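Local coordinates for UDP-glucose:anthocyanidin 3-O-glucosyltransferase (PDB 4REL), which is a plant glycosyltransferase of the GT-B fold, in which two Rossmann-like domains, each with a parallel sheet, face each other across a cleft, at residues H6-P11 / Q106-I111; L26-I31 / E434-L439; F62-G67 / D83-T88. All blocks are in the same frame, centred on the assembly; numbering follows the deposited sequence. Where two conformers were deposited one is given.

Contact 1 of 3, residues H6-P11 / Q106-I111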
ATOM      1  N   HIS A   6      -3.838  -6.346  26.509  1.00  7.28           N
ATOM      2  CA  HIS A   6      -3.036  -7.228  25.669  1.00 10.01           C
ATOM      3  C   HIS A   6      -3.628  -7.290  24.273  1.00 10.96           C
ATOM      4  O   HIS A   6      -4.679  -7.896  24.057  1.00  9.85           O
ATOM      5  CB  HIS A   6      -2.964  -8.627  26.290  1.00  8.54           C
ATOM      6  CG  HIS A   6      -2.191  -9.626  25.471  1.00  9.55           C
ATOM      7  ND1 HIS A   6      -2.266 -10.981  25.698  1.00 10.20           N
ATOM      8  CD2 HIS A   6      -1.307  -9.455  24.461  1.00  9.58           C
ATOM      9  CE1 HIS A   6      -1.481 -11.613  24.833  1.00 13.69           C
ATOM     10  NE2 HIS A   6      -0.891 -10.710  24.075  1.00 11.19           N
ATOM     11  N   VAL A   7      -2.929  -6.674  23.325  1.00  8.44           N
ATOM     12  CA  VAL A   7      -3.406  -6.580  21.956  1.00  7.10           C
ATOM     13  C   VAL A   7      -2.704  -7.644  21.116  1.00  9.82           C
ATOM     14  O   VAL A   7      -1.470  -7.749  21.125  1.00 10.84           O
ATOM     15  CB  VAL A   7      -3.101  -5.185  21.379  1.00  7.42           C
ATOM     16  CG1 VAL A   7      -3.634  -5.054  19.960  1.00  7.98           C
ATOM     17  CG2 VAL A   7      -3.708  -4.117  22.270  1.00 10.74           C
ATOM     18  N   ALA A   8      -3.485  -8.456  20.408  1.00  6.03           N
ATOM     19  CA  ALA A   8      -2.904  -9.407  19.471  1.00  7.19           C
ATOM     20  C   ALA A   8      -3.037  -8.802  18.096  1.00 10.08           C
ATOM     21  O   ALA A   8      -4.080  -8.231  17.771  1.00  8.85           O
ATOM     22  CB  ALA A   8      -3.627 -10.738  19.534  1.00  8.56           C
ATOM     23  N   ILE A   9      -1.984  -8.932  17.285  1.00  6.80           N
ATOM     24  CA  ILE A   9      -1.950  -8.306  15.974  1.00  6.04           C
ATOM     25  C   ILE A   9      -1.685  -9.344  14.901  1.00  7.56           C
ATOM     26  O   ILE A   9      -0.729 -10.123  15.008  1.00  9.05           O
ATOM     27  CB  ILE A   9      -0.866  -7.209  15.908  1.00  7.06           C
ATOM     28  CG1 ILE A   9      -1.145  -6.121  16.958  1.00 11.00           C
ATOM     29  CG2 ILE A   9      -0.824  -6.581  14.513  1.00  9.10           C
ATOM     30  CD1 ILE A   9      -0.247  -6.212  18.182  1.00 11.47           C
ATOM     31  N   PHE A  10      -2.541  -9.354  13.877  1.00  7.30           N
ATOM     32  CA  PHE A  10      -2.389 -10.268  12.733  1.00  5.90           C
ATOM     33  C   PHE A  10      -2.165  -9.502  11.438  1.00  8.48           C
ATOM     34  O   PHE A  10      -3.127  -9.035  10.832  1.00  8.50           O
ATOM     35  CB  PHE A  10      -3.643 -11.149  12.558  1.00  8.67           C
ATOM     36  CG  PHE A  10      -3.935 -12.049  13.741  1.00  8.50           C
ATOM     37  CD1 PHE A  10      -3.284 -13.269  13.884  1.00  9.54           C
ATOM     38  CD2 PHE A  10      -4.880 -11.676  14.691  1.00 10.88           C
ATOM     39  CE1 PHE A  10      -3.554 -14.100  14.970  1.00  9.23           C
ATOM     40  CE2 PHE A  10      -5.165 -12.496  15.778  1.00  9.15           C
ATOM     41  CZ  PHE A  10      -4.498 -13.718  15.915  1.00 10.40           C
ATOM     42  N   PRO A  11      -0.902  -9.387  10.996  1.00  9.16           N
ATOM     43  CA  PRO A  11      -0.696  -8.848   9.648  1.00  8.93           C
ATOM     44  C   PRO A  11      -1.199  -9.815   8.595  1.00  7.23           C
ATOM     45  O   PRO A  11      -1.306 -11.013   8.859  1.00  9.87           O
ATOM     46  CB  PRO A  11       0.829  -8.774   9.535  1.00  9.10           C
ATOM     47  CG  PRO A  11       1.315  -9.876  10.465  1.00 11.94           C
ATOM     48  CD  PRO A  11       0.365  -9.787  11.632  1.00  9.98           C
ATOM     49  N   GLN A 106      -1.388 -13.226  29.976  1.00 11.36           N
ATOM     50  CA  GLN A 106      -2.523 -12.306  29.902  1.00 13.14           C
ATOM     51  C   GLN A 106      -3.461 -12.729  28.790  1.00  9.74           C
ATOM     52  O   GLN A 106      -3.023 -12.963  27.669  1.00 10.48           O
ATOM     53  CB  GLN A 106      -2.043 -10.880  29.601  1.00 17.40           C
ATOM     54  CG  GLN A 106      -1.095 -10.274  30.638  1.00 17.36           C
ATOM     55  CD  GLN A 106      -0.523  -8.939  30.173  1.00 22.06           C
ATOM     56  OE1 GLN A 106      -0.157  -8.783  29.009  1.00 24.66           O
ATOM     57  NE2 GLN A 106      -0.466  -7.963  31.077  1.00 25.40           N
ATOM     58  N   SER A 107      -4.751 -12.815  29.091  1.00  9.99           N
ATOM     59  CA  SER A 107      -5.739 -13.052  28.050  1.00 11.20           C
ATOM     60  C   SER A 107      -5.698 -11.853  27.096  1.00 10.12           C
ATOM     61  O   SER A 107      -5.400 -10.723  27.504  1.00  9.92           O
ATOM     62  CB  SER A 107      -7.133 -13.213  28.662  1.00 11.90           C
ATOM     63  OG  SER A 107      -7.518 -12.043  29.362  1.00 19.54           O
ATOM     64  N   VAL A 108      -5.945 -12.109  25.818  1.00  8.81           N
ATOM     65  CA  VAL A 108      -6.059 -11.036  24.836  1.00  9.73           C
ATOM     66  C   VAL A 108      -7.297 -10.176  25.111  1.00 10.01           C
ATOM     67  O   VAL A 108      -8.376 -10.696  25.419  1.00 11.81           O
ATOM     68  CB  VAL A 108      -6.097 -11.618  23.412  1.00 11.16           C
ATOM     69  CG1 VAL A 108      -6.462 -10.546  22.381  1.00 12.06           C
ATOM     70  CG2 VAL A 108      -4.754 -12.239  23.078  1.00 12.14           C
ATOM     71  N   THR A 109      -7.148  -8.856  25.028  1.00  9.48           N
ATOM     72  CA  THR A 109      -8.279  -7.957  25.273  1.00  7.25           C
ATOM     73  C   THR A 109      -8.759  -7.233  24.017  1.00  8.91           C
ATOM     74  O   THR A 109      -9.823  -6.612  24.026  1.00 10.33           O
ATOM     75  CB  THR A 109      -7.953  -6.919  26.349  1.00  8.93           C
ATOM     76  OG1 THR A 109      -6.817  -6.154  25.938  1.00 10.37           O
ATOM     77  CG2 THR A 109      -7.624  -7.614  27.669  1.00 11.11           C
ATOM     78  N   CYS A 110      -7.984  -7.321  22.936  1.00  6.42           N
ATOM     79  CA  CYS A 110      -8.286  -6.574  21.727  1.00  8.38           C
ATOM     80  C   CYS A 110      -7.475  -7.174  20.582  1.00 11.82           C
ATOM     81  O   CYS A 110      -6.345  -7.609  20.788  1.00  8.27           O
ATOM     82  CB  CYS A 110      -7.922  -5.097  21.931  1.00 11.43           C
ATOM     83  SG  CYS A 110      -8.318  -4.025  20.535  1.00 16.91           S
ATOM     84  N   ILE A 111      -8.054  -7.229  19.385  1.00  7.89           N
ATOM     85  CA  ILE A 111      -7.317  -7.687  18.218  1.00  6.16           C
ATOM     86  C   ILE A 111      -7.259  -6.576  17.187  1.00  8.91           C
ATOM     87  O   ILE A 111      -8.272  -5.925  16.913  1.00 10.43           O
ATOM     88  CB  ILE A 111      -7.946  -8.956  17.596  1.00  5.09           C
ATOM     89  CG1 ILE A 111      -7.732 -10.147  18.552  1.00  9.79           C
ATOM     90  CG2 ILE A 111      -7.318  -9.269  16.229  1.00  7.30           C
ATOM     91  CD1 ILE A 111      -8.377 -11.444  18.095  1.00 11.29           C
TER
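The imidazole ring of His6 has Val108 CG2 over one face, offset toward the rim and 4.0 Å from the ring centroid, a CH-pi contact. With CG anti to the backbone N (chi1 178°), the ring swings out to the turn of 106-109. There ND1 donates to Gln106 O at 2.9 Å; the acceptor lies near the ring plane, but ND1 stands well above the carbonyl plane, and the bond is bent (147° at the hydrogen). NE2 is hydrogen-bonded to Ser38 OG on the neighbouring strand, so partners at both nitrogens fix the rotation of the buried ring. Thr109 grips the His6 backbone twice: OG1 accepts from His6 N at 3.0 Å, almost straight at 177°, and Thr109 N donates to His6 O at 2.8 Å. The threonine hydroxyl thus serves an amide at the start of the strand, and is also hydrogen-bonded to Ser446 OG, at the C terminus. Regular pairing follows with Ala8 N to Cys110 O, 3.0 Å. Val7 and Cys110 share one sheet face; on the other, Ala8 CB touches both methyls of Val108, and Ile111 CG2 meets the edge of the Phe10 ring, 3.8 Å from CD2. Helix 89-104 covers this second face, where Ile97 touches Ala8 and Phe10, while Ile9 packs on helix 18-31 over the face of Val7. Strands 6-10 and 110-114 lie parallel as inner neighbours of the seven-stranded sheet, order 3-2-1-4-5-6-7, with helices on both faces, as in the Rossmann-like N-terminal domain of GT-B glycosyltransferases.

Contact 2 of 3, residues L26-I31 / E434-L439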
ATOM      1  N   LEU A  26       4.151  -0.027  16.480  1.00  8.29           N
ATOM      2  CA  LEU A  26       5.242   0.702  17.135  1.00  9.25           C
ATOM      3  C   LEU A  26       4.729   1.988  17.785  1.00 12.97           C
ATOM      4  O   LEU A  26       5.120   2.318  18.907  1.00 11.78           O
ATOM      5  CB  LEU A  26       6.373   1.016  16.146  1.00 10.93           C
ATOM      6  CG  LEU A  26       7.256  -0.166  15.744  1.00 12.18           C
ATOM      7  CD1 LEU A  26       8.145   0.177  14.565  1.00 12.95           C
ATOM      8  CD2 LEU A  26       8.118  -0.628  16.917  1.00 12.94           C
ATOM      9  N   LYS A  27       3.859   2.709  17.087  1.00 12.64           N
ATOM     10  CA  LYS A  27       3.308   3.960  17.626  1.00 11.66           C
ATOM     11  C   LYS A  27       2.450   3.683  18.853  1.00 11.55           C
ATOM     12  O   LYS A  27       2.535   4.393  19.854  1.00 10.56           O
ATOM     13  CB  LYS A  27       2.464   4.691  16.577  1.00 10.57           C
ATOM     14  CG  LYS A  27       3.264   5.256  15.398  1.00 14.75           C
ATOM     15  CD  LYS A  27       2.329   5.765  14.294  1.00 15.89           C
ATOM     16  CE  LYS A  27       3.106   6.063  13.017  1.00 21.53           C
ATOM     17  NZ  LYS A  27       2.191   6.549  11.940  1.00 17.40           N
ATOM     18  N   LEU A  28       1.605   2.662  18.754  1.00  8.26           N
ATOM     19  CA  LEU A  28       0.728   2.290  19.868  1.00  6.84           C
ATOM     20  C   LEU A  28       1.538   1.793  21.066  1.00 10.49           C
ATOM     21  O   LEU A  28       1.213   2.098  22.214  1.00 11.10           O
ATOM     22  CB  LEU A  28      -0.264   1.204  19.436  1.00  7.19           C
ATOM     23  CG  LEU A  28      -1.282   1.645  18.379  1.00  9.60           C
ATOM     24  CD1 LEU A  28      -2.077   0.438  17.870  1.00 10.75           C
ATOM     25  CD2 LEU A  28      -2.222   2.710  18.936  1.00 13.24           C
ATOM     26  N   ALA A  29       2.576   1.004  20.800  1.00 10.37           N
ATOM     27  CA  ALA A  29       3.401   0.462  21.877  1.00 12.23           C
ATOM     28  C   ALA A  29       4.180   1.564  22.594  1.00 13.75           C
ATOM     29  O   ALA A  29       4.417   1.490  23.802  1.00 13.30           O
ATOM     30  CB  ALA A  29       4.345  -0.596  21.344  1.00 13.49           C
ATOM     31  N   HIS A  30       4.593   2.587  21.854  1.00 11.45           N
ATOM     32  CA  HIS A  30       5.360   3.677  22.449  0.50 12.53           C
ATOM     33  C   HIS A  30       4.501   4.526  23.386  1.00 13.37           C
ATOM     34  O   HIS A  30       4.960   4.973  24.449  1.00 13.52           O
ATOM     35  CB  HIS A  30       5.971   4.553  21.350  0.50 16.64           C
ATOM     36  CG  HIS A  30       6.961   5.554  21.855  0.50 18.16           C
ATOM     37  ND1 HIS A  30       6.655   6.888  22.014  0.50 20.09           N
ATOM     38  CD2 HIS A  30       8.254   5.417  22.230  0.50 20.77           C
ATOM     39  CE1 HIS A  30       7.716   7.529  22.468  0.50 20.26           C
ATOM     40  NE2 HIS A  30       8.700   6.659  22.608  0.50 19.01           N
ATOM     41  N   ILE A  31       3.252   4.745  23.000  1.00 10.21           N
ATOM     42  CA  ILE A  31       2.365   5.593  23.796  1.00 15.21           C
ATOM     43  C   ILE A  31       1.736   4.831  24.961  1.00 15.53           C
ATOM     44  O   ILE A  31       1.317   5.431  25.957  1.00 13.02           O
ATOM     45  CB  ILE A  31       1.280   6.284  22.918  1.00 12.57           C
ATOM     46  CG1 ILE A  31       0.702   7.505  23.649  1.00 19.48           C
ATOM     47  CG2 ILE A  31       0.187   5.305  22.519  1.00 13.71           C
ATOM     48  CD1 ILE A  31       0.023   8.508  22.720  1.00 28.50           C
ATOM     49  N   GLU A 434      -6.301  13.279  16.462  1.00 14.63           N
ATOM     50  CA  GLU A 434      -7.471  12.918  17.255  1.00 19.14           C
ATOM     51  C   GLU A 434      -7.821  11.441  17.064  1.00 14.87           C
ATOM     52  O   GLU A 434      -8.132  10.734  18.023  1.00 14.03           O
ATOM     53  CB  GLU A 434      -8.676  13.793  16.882  1.00 21.53           C
ATOM     54  CG  GLU A 434      -9.953  13.400  17.613  1.00 32.65           C
ATOM     55  CD  GLU A 434     -11.216  13.884  16.915  1.00 47.31           C
ATOM     56  OE1 GLU A 434     -11.209  15.009  16.371  1.00 48.99           O
ATOM     57  OE2 GLU A 434     -12.215  13.131  16.905  1.00 50.83           O
ATOM     58  N   ASP A 435      -7.771  10.974  15.822  1.00  9.81           N
ATOM     59  CA  ASP A 435      -8.134   9.596  15.528  1.00  8.68           C
ATOM     60  C   ASP A 435      -7.179   8.609  16.185  1.00 12.59           C
ATOM     61  O   ASP A 435      -7.603   7.544  16.629  1.00 11.58           O
ATOM     62  CB  ASP A 435      -8.182   9.366  14.013  1.00 10.77           C
ATOM     63  CG  ASP A 435      -9.426   9.949  13.382  1.00 15.59           C
ATOM     64  OD1 ASP A 435     -10.229  10.590  14.111  1.00 15.12           O
ATOM     65  OD2 ASP A 435      -9.589   9.777  12.155  1.00 15.02           O
ATOM     66  N   PHE A 436      -5.899   8.967  16.252  1.00  9.15           N
ATOM     67  CA  PHE A 436      -4.922   8.118  16.917  1.00 14.57           C
ATOM     68  C   PHE A 436      -5.258   8.021  18.398  1.00 11.82           C
ATOM     69  O   PHE A 436      -5.208   6.940  18.989  1.00 11.14           O
ATOM     70  CB  PHE A 436      -3.500   8.645  16.735  1.00 12.27           C
ATOM     71  CG  PHE A 436      -2.452   7.791  17.405  1.00 12.33           C
ATOM     72  CD1 PHE A 436      -2.028   6.607  16.823  1.00 11.61           C
ATOM     73  CD2 PHE A 436      -1.893   8.177  18.609  1.00 10.78           C
ATOM     74  CE1 PHE A 436      -1.057   5.816  17.438  1.00 12.13           C
ATOM     75  CE2 PHE A 436      -0.920   7.389  19.229  1.00 14.69           C
ATOM     76  CZ  PHE A 436      -0.507   6.210  18.638  1.00 14.12           C
ATOM     77  N   ASN A 437      -5.605   9.146  19.013  1.00 12.80           N
ATOM     78  CA  ASN A 437      -5.984   9.136  20.420  0.50 11.36           C
ATOM     79  C   ASN A 437      -7.225   8.281  20.642  1.00 13.06           C
ATOM     80  O   ASN A 437      -7.325   7.560  21.625  1.00 13.14           O
ATOM     81  CB  ASN A 437      -6.196  10.564  20.945  0.50 11.84           C
ATOM     82  CG  ASN A 437      -4.900  11.343  21.060  0.50 17.09           C
ATOM     83  OD1 ASN A 437      -3.846  10.777  21.346  0.50 17.31           O
ATOM     84  ND2 ASN A 437      -4.973  12.653  20.836  0.50 21.94           N
ATOM     85  N   THR A 438      -8.166   8.349  19.704  1.00 11.15           N
ATOM     86  CA  THR A 438      -9.375   7.542  19.799  1.00 12.46           C
ATOM     87  C   THR A 438      -9.034   6.057  19.794  1.00 12.47           C
ATOM     88  O   THR A 438      -9.580   5.277  20.588  1.00 11.60           O
ATOM     89  CB  THR A 438     -10.338   7.860  18.637  1.00 11.37           C
ATOM     90  OG1 THR A 438     -10.793   9.208  18.779  1.00 12.54           O
ATOM     91  CG2 THR A 438     -11.540   6.926  18.649  1.00 13.37           C
ATOM     92  N   LEU A 439      -8.111   5.681  18.912  1.00  9.92           N
ATOM     93  CA  LEU A 439      -7.651   4.304  18.808  1.00 10.07           C
ATOM     94  C   LEU A 439      -6.969   3.854  20.094  1.00 10.85           C
ATOM     95  O   LEU A 439      -7.239   2.767  20.601  1.00  9.61           O
ATOM     96  CB  LEU A 439      -6.710   4.145  17.605  1.00 12.17           C
ATOM     97  CG  LEU A 439      -6.029   2.792  17.403  1.00 14.32           C
ATOM     98  CD1 LEU A 439      -7.058   1.675  17.291  1.00 13.77           C
ATOM     99  CD2 LEU A 439      -5.129   2.825  16.154  1.00  9.30           C
TER
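A chi1 of -180° stretches Phe436 directly away from its own backbone N and sends its ring out from helix 431-445 to the flank of helix 18-31; Ile31, its CG1 branch similarly extended (chi1 -160°), brings CD1 up to meet it. The ring enters end first. Its CZ points at the Lys27 backbone, 3.7 Å from Lys27 O, which lies near the ring plane and is already used by Ile31 N within its helix. On one flank Phe436 CE1 touches Leu28 CD2 at 3.6 Å and Lys27 CB at 3.8 Å. On the other, Phe436 CE2 lies 3.8 Å from Ile31 CD1, at the ring edge. Leu28 and Ile31 lie alongside the phenyl, running antiparallel to it. The short helical segments cross at -69° with axes 11.4 Å apart, a spacing bridged by the aromatic side chain. This is the C-terminal helix of a GT-B enzyme, which returns across to the N-terminal domain and lies against its first helix. Asp435 fastens it further, OD2 accepting from Tyr235 N at the end of strand 233-235. One turn on from Phe436, Leu439 CD2 packs 4.0 Å from Leu28 CD2, and Leu28 also touches Val440 and Ile443 of the same C-terminal helix. Lys27 offers only its CB and backbone here: its extended chain runs off from Phe436, and NZ donates to Leu239 O.

Contact 3 of 3, residues F62-G67 / D83-T88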
ATOM      1  N   PHE A  62       5.446 -13.640  17.559  1.00  7.90           N
ATOM      2  CA  PHE A  62       5.096 -15.058  17.575  1.00  9.49           C
ATOM      3  C   PHE A  62       4.918 -15.580  16.164  1.00 13.16           C
ATOM      4  O   PHE A  62       4.652 -14.807  15.238  1.00 12.98           O
ATOM      5  CB  PHE A  62       3.839 -15.287  18.421  1.00 10.05           C
ATOM      6  CG  PHE A  62       3.979 -14.772  19.828  1.00 10.60           C
ATOM      7  CD1 PHE A  62       4.646 -15.517  20.782  1.00 13.16           C
ATOM      8  CD2 PHE A  62       3.485 -13.521  20.183  1.00 10.51           C
ATOM      9  CE1 PHE A  62       4.811 -15.037  22.065  1.00 11.25           C
ATOM     10  CE2 PHE A  62       3.645 -13.035  21.473  1.00  9.59           C
ATOM     11  CZ  PHE A  62       4.305 -13.795  22.415  1.00 13.56           C
ATOM     12  N   THR A  63       5.081 -16.888  15.998  1.00  8.89           N
ATOM     13  CA  THR A  63       5.072 -17.488  14.665  1.00  7.19           C
ATOM     14  C   THR A  63       3.969 -18.528  14.491  1.00 11.43           C
ATOM     15  O   THR A  63       3.830 -19.444  15.306  1.00 11.54           O
ATOM     16  CB  THR A  63       6.415 -18.161  14.372  1.00 12.17           C
ATOM     17  OG1 THR A  63       7.473 -17.199  14.498  1.00 14.21           O
ATOM     18  CG2 THR A  63       6.435 -18.753  12.964  1.00 12.96           C
ATOM     19  N   ILE A  64       3.205 -18.393  13.410  1.00 10.57           N
ATOM     20  CA  ILE A  64       2.196 -19.387  13.038  1.00  9.46           C
ATOM     21  C   ILE A  64       2.492 -19.958  11.646  1.00 10.85           C
ATOM     22  O   ILE A  64       3.393 -19.484  10.945  1.00 12.90           O
ATOM     23  CB  ILE A  64       0.771 -18.817  13.079  1.00  7.34           C
ATOM     24  CG1 ILE A  64       0.632 -17.633  12.119  1.00  9.27           C
ATOM     25  CG2 ILE A  64       0.392 -18.417  14.511  1.00  9.35           C
ATOM     26  CD1 ILE A  64      -0.786 -17.051  12.045  1.00 14.67           C
ATOM     27  N   SER A  65       1.737 -20.977  11.251  1.00  9.57           N
ATOM     28  CA  SER A  65       1.960 -21.637   9.957  1.00 11.30           C
ATOM     29  C   SER A  65       1.704 -20.724   8.755  1.00 14.26           C
ATOM     30  O   SER A  65       0.812 -19.878   8.793  1.00 10.91           O
ATOM     31  CB  SER A  65       1.056 -22.869   9.835  1.00 12.93           C
ATOM     32  OG  SER A  65       1.227 -23.491   8.567  1.00 16.47           O
ATOM     33  N   ASP A  66       2.476 -20.911   7.680  1.00 11.19           N
ATOM     34  CA  ASP A  66       2.204 -20.208   6.428  1.00 10.48           C
ATOM     35  C   ASP A  66       1.286 -20.995   5.492  1.00 11.93           C
ATOM     36  O   ASP A  66       0.905 -20.499   4.428  1.00 10.76           O
ATOM     37  CB  ASP A  66       3.502 -19.803   5.708  1.00 13.12           C
ATOM     38  CG  ASP A  66       4.398 -20.992   5.359  1.00 13.33           C
ATOM     39  OD1 ASP A  66       3.975 -22.161   5.494  1.00 13.13           O
ATOM     40  OD2 ASP A  66       5.549 -20.752   4.932  1.00 16.00           O
ATOM     41  N   GLY A  67       0.915 -22.208   5.893  1.00 11.51           N
ATOM     42  CA  GLY A  67      -0.007 -23.009   5.104  1.00 13.11           C
ATOM     43  C   GLY A  67       0.650 -23.757   3.966  1.00 10.67           C
ATOM     44  O   GLY A  67      -0.026 -24.395   3.152  1.00 12.07           O
ATOM     45  N   ASP A  83      -3.524 -17.616  -0.882  1.00 11.52           N
ATOM     46  CA  ASP A  83      -4.545 -18.644  -0.665  1.00  9.04           C
ATOM     47  C   ASP A  83      -4.123 -19.638   0.417  1.00 14.28           C
ATOM     48  O   ASP A  83      -4.918 -20.001   1.290  1.00 11.78           O
ATOM     49  CB  ASP A  83      -4.796 -19.430  -1.956  1.00 10.33           C
ATOM     50  CG  ASP A  83      -5.507 -18.617  -3.034  1.00 15.77           C
ATOM     51  OD1 ASP A  83      -6.181 -17.620  -2.712  1.00 12.15           O
ATOM     52  OD2 ASP A  83      -5.410 -19.005  -4.217  1.00 17.05           O
ATOM     53  N   LEU A  84      -2.879 -20.109   0.334  1.00 10.30           N
ATOM     54  CA  LEU A  84      -2.398 -21.138   1.260  1.00  8.50           C
ATOM     55  C   LEU A  84      -2.408 -20.630   2.694  1.00  8.25           C
ATOM     56  O   LEU A  84      -2.832 -21.346   3.607  1.00  9.29           O
ATOM     57  CB  LEU A  84      -1.006 -21.649   0.858  1.00  8.70           C
ATOM     58  CG  LEU A  84      -0.974 -22.525  -0.406  1.00  9.27           C
ATOM     59  CD1 LEU A  84       0.457 -22.868  -0.808  1.00 14.74           C
ATOM     60  CD2 LEU A  84      -1.779 -23.812  -0.194  1.00 15.16           C
ATOM     61  N   PHE A  85      -1.970 -19.391   2.901  1.00  8.89           N
ATOM     62  CA  PHE A  85      -2.066 -18.823   4.245  1.00  8.30           C
ATOM     63  C   PHE A  85      -3.517 -18.665   4.685  1.00  9.13           C
ATOM     64  O   PHE A  85      -3.871 -19.022   5.801  1.00 10.50           O
ATOM     65  CB  PHE A  85      -1.371 -17.464   4.357  1.00  9.26           C
ATOM     66  CG  PHE A  85      -1.583 -16.811   5.695  1.00  4.92           C
ATOM     67  CD1 PHE A  85      -0.930 -17.300   6.825  1.00  7.05           C
ATOM     68  CD2 PHE A  85      -2.463 -15.752   5.833  1.00  6.82           C
ATOM     69  CE1 PHE A  85      -1.133 -16.721   8.062  1.00  9.60           C
ATOM     70  CE2 PHE A  85      -2.680 -15.168   7.077  1.00  7.50           C
ATOM     71  CZ  PHE A  85      -2.009 -15.648   8.189  1.00 11.51           C
ATOM     72  N   LEU A  86      -4.358 -18.099   3.823  1.00  8.71           N
ATOM     73  CA  LEU A  86      -5.740 -17.874   4.225  1.00  8.61           C
ATOM     74  C   LEU A  86      -6.432 -19.211   4.519  1.00 10.54           C
ATOM     75  O   LEU A  86      -7.312 -19.279   5.385  1.00 11.03           O
ATOM     76  CB  LEU A  86      -6.510 -17.069   3.165  1.00  7.74           C
ATOM     77  CG  LEU A  86      -6.073 -15.617   2.974  1.00 10.75           C
ATOM     78  CD1 LEU A  86      -6.691 -15.024   1.694  1.00  8.26           C
ATOM     79  CD2 LEU A  86      -6.436 -14.763   4.178  1.00 13.43           C
ATOM     80  N   SER A  87      -6.024 -20.271   3.823  1.00 11.25           N
ATOM     81  CA  SER A  87      -6.657 -21.578   4.019  1.00  7.63           C
ATOM     82  C   SER A  87      -6.388 -22.186   5.394  1.00 10.77           C
ATOM     83  O   SER A  87      -7.057 -23.145   5.781  1.00 12.29           O
ATOM     84  CB  SER A  87      -6.235 -22.570   2.928  1.00 14.49           C
ATOM     85  OG  SER A  87      -4.934 -23.087   3.175  1.00 13.70           O
ATOM     86  N   THR A  88      -5.431 -21.634   6.140  1.00 12.91           N
ATOM     87  CA  THR A  88      -5.117 -22.177   7.460  1.00 13.89           C
ATOM     88  C   THR A  88      -6.181 -21.845   8.497  1.00 14.70           C
ATOM     89  O   THR A  88      -6.192 -22.432   9.575  1.00 12.48           O
ATOM     90  CB  THR A  88      -3.755 -21.705   8.004  1.00 11.08           C
ATOM     91  OG1 THR A  88      -3.759 -20.283   8.133  1.00 12.26           O
ATOM     92  CG2 THR A  88      -2.630 -22.110   7.081  1.00 11.70           C
TER
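An ST turn at Ser65-Gly67 follows strand 59-64, an edge strand of the Rossmann-like N-terminal sheet, and residues 84-88 are lodged against it. Ser65 OG accepts from Gly67 N at 3.0 Å and shapes the turn, which sets Gly67 against the helix with left-handed backbone angles (phi 82°). The fit is close: Gly67 CA lies 3.6 Å from Leu84 O and 3.4 Å from Thr88 CG2, the latter tighter than usual for two carbons. A CB there would collide with both, and at these backbone angles with the preceding carbonyl O as well, which accounts for the glycine. Asp66 O approaches Phe85 CA in a CA-H...O contact. A trans first torsion (chi1 174°) carries the Phe85 ring back toward Ile64 and Ser65, with Ser65 O in the ring plane at the edge, 3.7 Å from CD1. Ile64 CD1 also reaches that edge, 4.0 Å from CE1, the two side chains meeting at about a right angle. Beyond them Phe85 packs on Thr42, Pro13 and Phe14; its side chain is about 10 Å from the bound 3,5,7-trihydroxy-2-(4-hydroxyphenyl)-4H-chromen-4-one, whose pocket includes Leu82 of the same helix. Asn92 ND2 joins the two segments through hydrogen bonds with Ser65 O and Thr88 OG1. Phe85 O takes two donors from one residue, Thr88 N and Thr88 OG1, the hydroxyl lying in the carbonyl plane at 2.7 Å.

From the N terminus, strand 6-10 opens contact 1, and helix 18-31, next but for a short loop, opens contact 2. The chain then makes strands 36-42 and 59-64, and contact 3 closes a short loop between residues 62-67 and helix 80-86. After helix 89-104, residues 106-111 return to close contact 1 beside the first strand; contact 3 therefore falls within the span of contact 1, and within that of contact 2 too. Contact 2 opens within the span of contact 1 but closes far beyond it, after the second domain, so the two cross. Contact 1 pairs two strands of the sheet; contact 3 packs helix 80-86 beside its edge strand; contact 2 ties the C-terminal helix to the first domain.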